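Local atomic coordinates of EcmrR transcriptional regulator (Escherichia coli, PDB entry 6WL5), a protein that activates transcription as a multidrug-sensing MerR-family regulator, its C-terminal GyrI-like domain binding cetyl-trimethyl-ammonium. Residues 101-106 with 145-150. Sequence-based numbering, arbitrary orientation.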
ATOM      1  N   ILE A 101       7.190   9.545  -3.663  1.00 16.40           N
ATOM      2  CA  ILE A 101       6.980   8.735  -4.861  1.00 15.52           C
ATOM      3  C   ILE A 101       8.259   7.993  -5.219  1.00 17.30           C
ATOM      4  O   ILE A 101       9.325   8.604  -5.418  1.00 17.73           O
ATOM      5  CB  ILE A 101       6.514   9.612  -6.039  1.00 18.10           C
ATOM      6  CG1 ILE A 101       5.142  10.222  -5.741  1.00 19.94           C
ATOM      7  CG2 ILE A 101       6.521   8.824  -7.362  1.00 19.87           C
ATOM      8  CD1 ILE A 101       3.971   9.260  -5.909  1.00 27.11           C
ATOM      9  N   HIS A 102       8.136   6.670  -5.348  1.00 14.91           N
ATOM     10  CA  HIS A 102       9.169   5.824  -5.909  1.00 15.53           C
ATOM     11  C   HIS A 102       8.868   5.572  -7.387  1.00 14.08           C
ATOM     12  O   HIS A 102       7.823   4.998  -7.737  1.00 16.07           O
ATOM     13  CB  HIS A 102       9.232   4.496  -5.177  1.00 14.84           C
ATOM     14  CG  HIS A 102      10.258   3.584  -5.737  1.00 17.45           C
ATOM     15  ND1 HIS A 102      11.609   3.757  -5.498  1.00 15.30           N
ATOM     16  CD2 HIS A 102      10.147   2.544  -6.594  1.00 15.92           C
ATOM     17  CE1 HIS A 102      12.277   2.840  -6.183  1.00 16.45           C
ATOM     18  NE2 HIS A 102      11.412   2.068  -6.814  1.00 16.94           N
ATOM     19  N   LYS A 103       9.719   6.100  -8.253  0.78 16.27           N
ATOM     20  CA  LYS A 103       9.643   5.820  -9.676  0.78 16.23           C
ATOM     21  C   LYS A 103      10.494   4.602 -10.003  0.78 17.03           C
ATOM     22  O   LYS A 103      11.586   4.427  -9.464  0.78 20.50           O
ATOM     23  CB  LYS A 103      10.155   7.015 -10.479  0.78 18.42           C
ATOM     24  CG  LYS A 103       9.197   8.215 -10.483  0.78 23.03           C
ATOM     25  CD  LYS A 103       7.821   7.862 -11.103  0.78 27.30           C
ATOM     26  CE  LYS A 103       7.932   7.617 -12.593  0.78 32.48           C
ATOM     27  NZ  LYS A 103       8.410   8.857 -13.264  0.78 35.29           N
ATOM     28  N   GLY A 104       9.988   3.760 -10.893  1.00 16.19           N
ATOM     29  CA  GLY A 104      10.743   2.634 -11.372  1.00 16.92           C
ATOM     30  C   GLY A 104      10.378   1.297 -10.768  1.00 14.67           C
ATOM     31  O   GLY A 104       9.373   1.129 -10.064  1.00 15.79           O
ATOM     32  N   PRO A 105      11.175   0.291 -11.141  1.00 15.58           N
ATOM     33  CA  PRO A 105      10.912  -1.084 -10.728  1.00 15.01           C
ATOM     34  C   PRO A 105      11.032  -1.277  -9.228  1.00 13.78           C
ATOM     35  O   PRO A 105      11.560  -0.437  -8.491  1.00 15.47           O
ATOM     36  CB  PRO A 105      12.005  -1.892 -11.456  1.00 16.27           C
ATOM     37  CG  PRO A 105      12.575  -1.027 -12.463  1.00 21.21           C
ATOM     38  CD  PRO A 105      12.288   0.390 -12.103  1.00 18.35           C
ATOM     39  N   TYR A 106      10.469  -2.395  -8.773  1.00 13.85           N
ATOM     40  CA  TYR A 106      10.276  -2.627  -7.341  1.00 12.57           C
ATOM     41  C   TYR A 106      11.518  -3.107  -6.620  1.00 14.44           C
ATOM     42  O   TYR A 106      11.529  -3.076  -5.387  1.00 14.96           O
ATOM     43  CB  TYR A 106       9.120  -3.599  -7.120  1.00 13.12           C
ATOM     44  CG  TYR A 106       7.801  -3.179  -7.708  1.00 13.15           C
ATOM     45  CD1 TYR A 106       7.359  -1.864  -7.597  1.00 14.84           C
ATOM     46  CD2 TYR A 106       6.974  -4.081  -8.338  1.00 14.12           C
ATOM     47  CE1 TYR A 106       6.118  -1.471  -8.076  1.00 14.62           C
ATOM     48  CE2 TYR A 106       5.737  -3.705  -8.811  1.00 13.49           C
ATOM     49  CZ  TYR A 106       5.299  -2.402  -8.687  1.00 14.02           C
ATOM     50  OH  TYR A 106       4.077  -2.047  -9.214  1.00 15.14           O
ATOM     51  N   SER A 145       9.286   0.174 -17.487  1.00 16.74           N
ATOM     52  CA  SER A 145       9.264   0.119 -16.026  1.00 16.49           C
ATOM     53  C   SER A 145       9.916   1.317 -15.364  1.00 16.36           C
ATOM     54  O   SER A 145       9.689   1.520 -14.161  1.00 16.35           O
ATOM     55  CB  SER A 145       9.932  -1.167 -15.535  1.00 16.22           C
ATOM     56  OG  SER A 145      11.267  -1.243 -15.967  1.00 17.81           O
ATOM     57  N   ALA A 146      10.694   2.131 -16.094  1.00 16.34           N
ATOM     58  CA  ALA A 146      11.197   3.358 -15.484  1.00 18.50           C
ATOM     59  C   ALA A 146      10.075   4.334 -15.137  1.00 17.06           C
ATOM     60  O   ALA A 146      10.270   5.230 -14.285  1.00 18.05           O
ATOM     61  CB  ALA A 146      12.157   4.049 -16.438  1.00 19.19           C
ATOM     62  N   GLU A 147       8.895   4.153 -15.740  1.00 16.00           N
ATOM     63  CA  GLU A 147       7.751   5.015 -15.515  1.00 16.24           C
ATOM     64  C   GLU A 147       6.745   4.464 -14.513  1.00 16.68           C
ATOM     65  O   GLU A 147       5.726   5.105 -14.257  1.00 17.58           O
ATOM     66  CB  GLU A 147       7.064   5.334 -16.830  1.00 18.50           C
ATOM     67  CG  GLU A 147       7.974   6.161 -17.789  1.00 22.39           C
ATOM     68  CD  GLU A 147       8.515   7.495 -17.175  1.00 33.71           C
ATOM     69  OE1 GLU A 147       7.844   8.168 -16.336  1.00 32.42           O
ATOM     70  OE2 GLU A 147       9.640   7.896 -17.544  1.00 37.82           O
ATOM     71  N   TRP A 148       7.031   3.333 -13.887  1.00 14.59           N
ATOM     72  CA  TRP A 148       6.187   2.905 -12.778  1.00 14.69           C
ATOM     73  C   TRP A 148       6.231   3.920 -11.630  1.00 14.93           C
ATOM     74  O   TRP A 148       7.218   4.648 -11.436  1.00 14.91           O
ATOM     75  CB  TRP A 148       6.647   1.552 -12.286  1.00 13.66           C
ATOM     76  CG  TRP A 148       6.487   0.474 -13.302  1.00 12.58           C
ATOM     77  CD1 TRP A 148       5.986   0.565 -14.598  1.00 15.16           C
ATOM     78  CD2 TRP A 148       6.837  -0.892 -13.101  1.00 13.40           C
ATOM     79  NE1 TRP A 148       5.980  -0.685 -15.177  1.00 14.47           N
ATOM     80  CE2 TRP A 148       6.515  -1.589 -14.288  1.00 13.30           C
ATOM     81  CE3 TRP A 148       7.398  -1.603 -12.016  1.00 14.00           C
ATOM     82  CZ2 TRP A 148       6.744  -2.967 -14.422  1.00 14.20           C
ATOM     83  CZ3 TRP A 148       7.638  -2.961 -12.148  1.00 14.86           C
ATOM     84  CH2 TRP A 148       7.288  -3.635 -13.336  1.00 12.00           C
ATOM     85  N   MET A 149       5.134   3.999 -10.886  0.65 14.94           N
ATOM     86  CA  MET A 149       4.979   4.999  -9.836  0.65 15.59           C
ATOM     87  C   MET A 149       4.248   4.356  -8.675  0.65 12.94           C
ATOM     88  O   MET A 149       3.115   3.870  -8.829  0.65 15.45           O
ATOM     89  CB  MET A 149       4.204   6.209 -10.371  0.65 18.01           C
ATOM     90  CG  MET A 149       3.739   7.140  -9.304  0.65 21.07           C
ATOM     91  SD  MET A 149       2.929   8.609  -9.937  0.65 26.06           S
ATOM     92  CE  MET A 149       4.334   9.307 -10.763  0.65 26.02           C
ATOM     93  N   THR A 150       4.885   4.401  -7.505  1.00 13.60           N
ATOM     94  CA  THR A 150       4.408   3.794  -6.269  1.00 12.78           C
ATOM     95  C   THR A 150       4.639   4.815  -5.179  1.00 14.41           C
ATOM     96  O   THR A 150       5.763   5.310  -5.014  1.00 18.16           O
ATOM     97  CB  THR A 150       5.217   2.524  -5.979  1.00 14.21           C
ATOM     98  OG1 THR A 150       5.250   1.669  -7.139  1.00 13.93           O
ATOM     99  CG2 THR A 150       4.658   1.710  -4.841  1.00 15.01           C
TER
HETATM  100  O   HOH W   1       7.326   2.379  -8.779  1.00 14.49           O
HETATM  101  O   HOH W   2       3.320   0.532  -8.819  1.00 14.35           O
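Tyr-106 and Trp-148 meet in the GyrI-like domain where strand 88-103 ends and its antiparallel partner 149-158 begins, an example of how the end of a strand pair can contribute a residue to a ligand pocket. The indole's CE3 corner lies over the centre of the phenol ring, yet the planes are inclined at 43°, an oblique aromatic pair with the centroids of the phenol and the indole's six-membered ring 5.1 Å apart. In the plane of that phenol, at its edge, sits Thr-150 OG1, 3.4 Å from Tyr-106 CE1. The threonine hydroxyl is turned beside its own backbone N (chi1 -51°), where it donates to one water held by the carbonyls of His-102 and Gly-104 and accepts from a second that reaches Tyr-106 OH. Three bonds tie the backbones together: His-102 and Thr-150 form a hydrogen-bonded pair, and Gly-104 N reaches Trp-148 O at 3.0 Å from above the carbonyl plane. Trp-148 NE1 is hydrogen-bonded to Lys-142 O, while Tyr-106 also meets Phe-26 and lines one of the cetyl-trimethyl-ammonium pockets. Lys-103, in one of two conformers, curls to a Glu-147 salt bridge. His-102 NE2 donates in its ring plane to Pro-105 O, 3.0 Å away.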